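Local structure of aminoacyl-tRNA synthetase (Cryptosporidium parvum, 5F9Z) at residues K36-E41 and E355-C360; D201-P206 and P297-V302. The protein probably attaches proline to its tRNA in an ATP-dependent reaction, as a class II prolyl-tRNA synthetase, and is bound here by halofuginone and an ATP analogue. One frame throughout, in Å; residues are numbered along the deposited sequence.

Contact 1. Residues K36-E41 and E355-C360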
loop_
_atom_site.group_PDB
_atom_site.type_symbol
_atom_site.label_atom_id
_atom_site.label_comp_id
_atom_site.label_asym_id
_atom_site.label_seq_id
_atom_site.Cartn_x
_atom_site.Cartn_y
_atom_site.Cartn_z
ATOM N N LYS A 36 -8.478 16.223 -7.837
ATOM C CA LYS A 36 -7.979 17.592 -7.883
ATOM C C LYS A 36 -6.463 17.668 -7.759
ATOM O O LYS A 36 -5.868 18.657 -8.201
ATOM C CB LYS A 36 -8.633 18.430 -6.784
ATOM C CG LYS A 36 -10.133 18.598 -6.955
ATOM C CD LYS A 36 -10.734 19.419 -5.830
ATOM C CE LYS A 36 -12.230 19.604 -6.025
ATOM N NZ LYS A 36 -12.837 20.421 -4.940
ATOM N N SER A 37 -5.825 16.657 -7.173
ATOM C CA SER A 37 -4.371 16.612 -7.114
ATOM C C SER A 37 -3.746 16.066 -8.390
ATOM O O SER A 37 -2.521 15.912 -8.441
ATOM C CB SER A 37 -3.915 15.767 -5.925
ATOM O OG SER A 37 -4.259 14.404 -6.111
ATOM N N GLU A 38 -4.559 15.767 -9.407
ATOM C CA GLU A 38 -4.083 15.226 -10.681
ATOM C C GLU A 38 -3.392 13.878 -10.487
ATOM O O GLU A 38 -2.386 13.573 -11.130
ATOM C CB GLU A 38 -3.167 16.220 -11.396
ATOM C CG GLU A 38 -3.856 17.527 -11.746
ATOM C CD GLU A 38 -2.925 18.522 -12.403
ATOM O OE1 GLU A 38 -1.783 18.678 -11.921
ATOM O OE2 GLU A 38 -3.335 19.143 -13.405
ATOM N N MET A 39 -3.939 13.065 -9.584
ATOM C CA MET A 39 -3.478 11.697 -9.391
ATOM C C MET A 39 -4.249 10.704 -10.249
ATOM O O MET A 39 -3.651 9.793 -10.833
ATOM C CB MET A 39 -3.614 11.293 -7.920
ATOM C CG MET A 39 -2.371 11.485 -7.076
ATOM S SD MET A 39 -2.530 10.585 -5.522
ATOM C CE MET A 39 -0.843 10.616 -4.931
ATOM N N ILE A 40 -5.565 10.872 -10.341
ATOM C CA ILE A 40 -6.459 9.859 -10.889
ATOM C C ILE A 40 -7.455 10.520 -11.830
ATOM O O ILE A 40 -7.954 11.616 -11.556
ATOM C CB ILE A 40 -7.192 9.105 -9.756
ATOM C CG1 ILE A 40 -6.235 8.148 -9.048
ATOM C CG2 ILE A 40 -8.409 8.353 -10.281
ATOM C CD1 ILE A 40 -5.716 7.055 -9.944
ATOM N N GLU A 41 -7.731 9.855 -12.949
ATOM C CA GLU A 41 -8.850 10.185 -13.818
ATOM C C GLU A 41 -9.786 8.988 -13.871
ATOM O O GLU A 41 -9.335 7.853 -14.064
ATOM C CB GLU A 41 -8.381 10.552 -15.229
ATOM C CG GLU A 41 -7.754 11.930 -15.349
ATOM C CD GLU A 41 -8.777 13.051 -15.298
ATOM O OE1 GLU A 41 -8.362 14.223 -15.180
ATOM O OE2 GLU A 41 -9.990 12.765 -15.381
ATOM N N GLU A 355 -0.437 22.509 -2.214
ATOM C CA GLU A 355 -0.891 21.875 -0.981
ATOM C C GLU A 355 -1.858 20.733 -1.272
ATOM O O GLU A 355 -1.820 19.700 -0.596
ATOM C CB GLU A 355 -1.543 22.907 -0.059
ATOM C CG GLU A 355 -0.552 23.715 0.765
ATOM C CD GLU A 355 -1.208 24.855 1.520
ATOM O OE1 GLU A 355 -0.569 25.406 2.441
ATOM O OE2 GLU A 355 -2.364 25.200 1.194
ATOM N N VAL A 356 -2.728 20.905 -2.270
ATOM C CA VAL A 356 -3.622 19.822 -2.670
ATOM C C VAL A 356 -2.817 18.648 -3.215
ATOM O O VAL A 356 -3.144 17.481 -2.965
ATOM C CB VAL A 356 -4.655 20.330 -3.694
ATOM C CG1 VAL A 356 -5.478 19.175 -4.248
ATOM C CG2 VAL A 356 -5.564 21.371 -3.061
ATOM N N LYS A 357 -1.746 18.936 -3.954
ATOM C CA LYS A 357 -0.894 17.898 -4.519
ATOM C C LYS A 357 0.065 17.294 -3.499
ATOM O O LYS A 357 0.796 16.359 -3.840
ATOM C CB LYS A 357 -0.110 18.455 -5.710
ATOM C CG LYS A 357 -0.993 19.000 -6.825
ATOM C CD LYS A 357 -0.171 19.631 -7.939
ATOM C CE LYS A 357 0.462 18.580 -8.835
ATOM N NZ LYS A 357 -0.554 17.872 -9.664
ATOM N N GLY A 358 0.086 17.801 -2.270
ATOM C CA GLY A 358 0.853 17.172 -1.213
ATOM C C GLY A 358 2.342 17.430 -1.229
ATOM O O GLY A 358 3.112 16.578 -0.774
ATOM N N VAL A 359 2.778 18.584 -1.737
ATOM C CA VAL A 359 4.196 18.922 -1.699
ATOM C C VAL A 359 4.606 19.186 -0.256
ATOM O O VAL A 359 3.960 19.965 0.455
ATOM C CB VAL A 359 4.492 20.131 -2.598
ATOM C CG1 VAL A 359 5.957 20.525 -2.488
ATOM C CG2 VAL A 359 4.131 19.814 -4.042
ATOM N N CYS A 360 5.691 18.537 0.176
ATOM C CA CYS A 360 6.059 18.540 1.589
ATOM C C CYS A 360 6.370 19.946 2.088
ATOM O O CYS A 360 5.877 20.368 3.140
ATOM C CB CYS A 360 7.256 17.617 1.814
ATOM S SG CYS A 360 7.030 15.953 1.162
#
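Lys357 and Glu38 form a salt bridge where two helix C-termini meet, each finished by a Schellman motif: Glu38 has positive phi (61°) just past helix 26-36, and Gly358 likewise (78°) just past helix 347-356 of the anticodon-binding region. The backbones come close, with Ser37 CA 4.5 Å from Lys357 CA.

The polar part centres on one ammonium group. Bends at chi3 (77°) and chi4 curl the Lys357 chain back until NZ lies 2.7 Å from Glu38 OE1, on the anti lone pair of that oxygen. A second bond joins Lys357 NZ to Ser37 O at 3.0 Å, the nitrogen standing well above the carbonyl plane. One cation thus serves both acceptors at the C-terminal end of helix 26-36, where the helix dipole would probably favour positive charge. Trp54 adds a cation-pi contact with Lys357 and a hydrogen bond from NE1 to its backbone O.

The remaining contacts are van der Waals. Val356 directs CG1 against the Lys36-Ser37 peptide, 3.9 Å from Lys36 C, and reaches Lys36 CB at 4.1 Å. Ser37 OG is hydrogen-bonded to Val33 O in the last turn of helix 26-36, while Ser37 CB rests 3.5 Å from Val356 O.

Contact 2. Residues D201-P206 and P297-V302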
loop_
_atom_site.group_PDB
_atom_site.type_symbol
_atom_site.label_atom_id
_atom_site.label_comp_id
_atom_site.label_asym_id
_atom_site.label_seq_id
_atom_site.Cartn_x
_atom_site.Cartn_y
_atom_site.Cartn_z
ATOM N N ASP A 201 8.393 2.318 6.275
ATOM C CA ASP A 201 9.586 3.123 6.034
ATOM C C ASP A 201 9.414 4.044 4.832
ATOM O O ASP A 201 9.887 5.186 4.851
ATOM C CB ASP A 201 10.805 2.219 5.840
ATOM C CG ASP A 201 11.136 1.415 7.080
ATOM O OD1 ASP A 201 10.990 1.953 8.197
ATOM O OD2 ASP A 201 11.540 0.241 6.938
ATOM N N LEU A 202 8.744 3.572 3.783
ATOM C CA LEU A 202 8.599 4.357 2.562
ATOM C C LEU A 202 7.299 5.156 2.542
ATOM O O LEU A 202 7.311 6.359 2.263
ATOM C CB LEU A 202 8.677 3.438 1.338
ATOM C CG LEU A 202 8.750 4.110 -0.034
ATOM C CD1 LEU A 202 10.094 4.797 -0.227
ATOM C CD2 LEU A 202 8.492 3.101 -1.145
ATOM N N LEU A 203 6.174 4.508 2.839
ATOM C CA LEU A 203 4.868 5.150 2.782
ATOM C C LEU A 203 4.420 5.722 4.121
ATOM O O LEU A 203 3.342 6.323 4.187
ATOM C CB LEU A 203 3.818 4.157 2.272
ATOM C CG LEU A 203 4.121 3.487 0.931
ATOM C CD1 LEU A 203 3.018 2.508 0.566
ATOM C CD2 LEU A 203 4.304 4.524 -0.164
ATOM N N ALA A 204 5.212 5.545 5.183
ATOM C CA ALA A 204 4.880 6.048 6.518
ATOM C C ALA A 204 3.518 5.543 6.989
ATOM O O ALA A 204 2.830 6.202 7.773
ATOM C CB ALA A 204 4.933 7.579 6.564
ATOM N N THR A 205 3.124 4.360 6.519
ATOM C CA THR A 205 1.818 3.794 6.823
ATOM C C THR A 205 1.980 2.620 7.775
ATOM O O THR A 205 2.666 1.645 7.431
ATOM C CB THR A 205 1.114 3.349 5.543
ATOM O OG1 THR A 205 1.034 4.454 4.633
ATOM C CG2 THR A 205 -0.290 2.852 5.854
ATOM N N PRO A 206 1.378 2.660 8.962
ATOM C CA PRO A 206 1.543 1.547 9.904
ATOM C C PRO A 206 0.734 0.333 9.477
ATOM O O PRO A 206 -0.404 0.449 9.014
ATOM C CB PRO A 206 1.028 2.126 11.226
ATOM C CG PRO A 206 0.022 3.144 10.808
ATOM C CD PRO A 206 0.532 3.732 9.513
ATOM N N PRO A 297 7.761 12.325 2.318
ATOM C CA PRO A 297 8.842 12.845 1.463
ATOM C C PRO A 297 9.528 11.784 0.617
ATOM O O PRO A 297 10.096 12.123 -0.428
ATOM C CB PRO A 297 9.815 13.469 2.473
ATOM C CG PRO A 297 8.954 13.841 3.629
ATOM C CD PRO A 297 7.891 12.781 3.713
ATOM N N LYS A 298 9.490 10.514 1.027
ATOM C CA LYS A 298 10.146 9.461 0.263
ATOM C C LYS A 298 9.396 9.091 -1.010
ATOM O O LYS A 298 9.983 8.453 -1.891
ATOM C CB LYS A 298 10.337 8.215 1.131
ATOM C CG LYS A 298 11.389 8.378 2.214
ATOM C CD LYS A 298 11.698 7.050 2.881
ATOM C CE LYS A 298 12.866 7.171 3.846
ATOM N NZ LYS A 298 13.187 5.866 4.487
ATOM N N VAL A 299 8.123 9.474 -1.137
ATOM C CA VAL A 299 7.333 9.166 -2.323
ATOM C C VAL A 299 6.710 10.401 -2.951
ATOM O O VAL A 299 6.094 10.295 -4.013
ATOM C CB VAL A 299 6.237 8.123 -2.017
ATOM C CG1 VAL A 299 6.857 6.816 -1.573
ATOM C CG2 VAL A 299 5.280 8.655 -0.961
ATOM N N ALA A 300 6.846 11.569 -2.333
ATOM C CA ALA A 300 6.283 12.789 -2.896
ATOM C C ALA A 300 6.959 13.117 -4.224
ATOM O O ALA A 300 8.194 13.220 -4.270
ATOM C CB ALA A 300 6.439 13.956 -1.922
ATOM N N PRO A 301 6.204 13.276 -5.320
ATOM C CA PRO A 301 6.848 13.603 -6.605
ATOM C C PRO A 301 7.675 14.875 -6.551
ATOM O O PRO A 301 8.756 14.939 -7.150
ATOM C CB PRO A 301 5.657 13.734 -7.567
ATOM C CG PRO A 301 4.575 12.916 -6.937
ATOM C CD PRO A 301 4.752 13.076 -5.458
ATOM N N VAL A 302 7.195 15.891 -5.841
ATOM C CA VAL A 302 7.943 17.118 -5.605
ATOM C C VAL A 302 8.002 17.336 -4.101
ATOM O O VAL A 302 6.964 17.520 -3.455
ATOM C CB VAL A 302 7.310 18.329 -6.309
ATOM C CG1 VAL A 302 8.040 19.603 -5.923
ATOM C CG2 VAL A 302 7.335 18.136 -7.819
HETATM O O HOH W 1 11.345 6.069 7.164
#
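Two first torsions bring Leu202, Leu203 and Val299 together. In Leu202, CG is anti to the backbone N (chi1 -171°), which carries the branch across to the 297-302 loop. Val299 sets CG1 anti to its carbonyl carbon (chi1 -62°), pointing this methyl into the gap between the two leucines, where it touches both: it lies 3.6 Å from Leu202 CG and 3.7 Å from Leu203 CD2. Leu203 CD2 returns to the loop although its CB sets off away from it, and the side chains of Leu203 and Val299 cross at about a right angle.

Lys298 continues the contact toward the surface. Its CB lies 3.7 Å from Leu202 CD1, and its extended chain then passes the last turn of helix 181-202, with CD 3.3 Å from Asp201 O. The direct bond from Lys298 NZ to Asp201 O is weak, at 3.4 Å. A water supplements it, donating to Asp201 O at 2.9 Å and accepting from Lys298 NZ at 3.3 Å. The carboxylate of Asp201 is not paired with this lysine; its OD2 is hydrogen-bonded to Ser197 OG.

Past the helix, Ala204 turns the chain with positive phi; Leu203 O accepts bonds from Thr205 OG1 and His287 NE2, and Gln405 NE2 of helix 393-417 bonds Leu202 O. The contact therefore joins the class II core to the linker before strand 304-308 by buried aliphatic packing, while the ammonium group gives a partly water-mediated, probably modest electrostatic contribution near the surface, where Lys298 and Asp201 are exposed.

The centres of contacts 1 and 2 are about 14 Å apart. Along the chain the order is 36-41, 201-206, 297-302, 355-360, so both segments of contact 2 fall between those of contact 1. The two meet directly: Val359 CG1 is 3.3 Å from Val302 O, and Cys360 SG is 3.6 Å from Pro297 CA. Helices 53-71 and 393-417 touch both, Trp54 packing on Val359 and Pro301, Phe404 on Cys360 and Pro297. Contact 1 ties the N-terminal helix 26-36 to the anticodon-binding region, and contact 2 ties the class II core to the linker leading into it. Together they probably help fix the anticodon-binding region relative to the catalytic core.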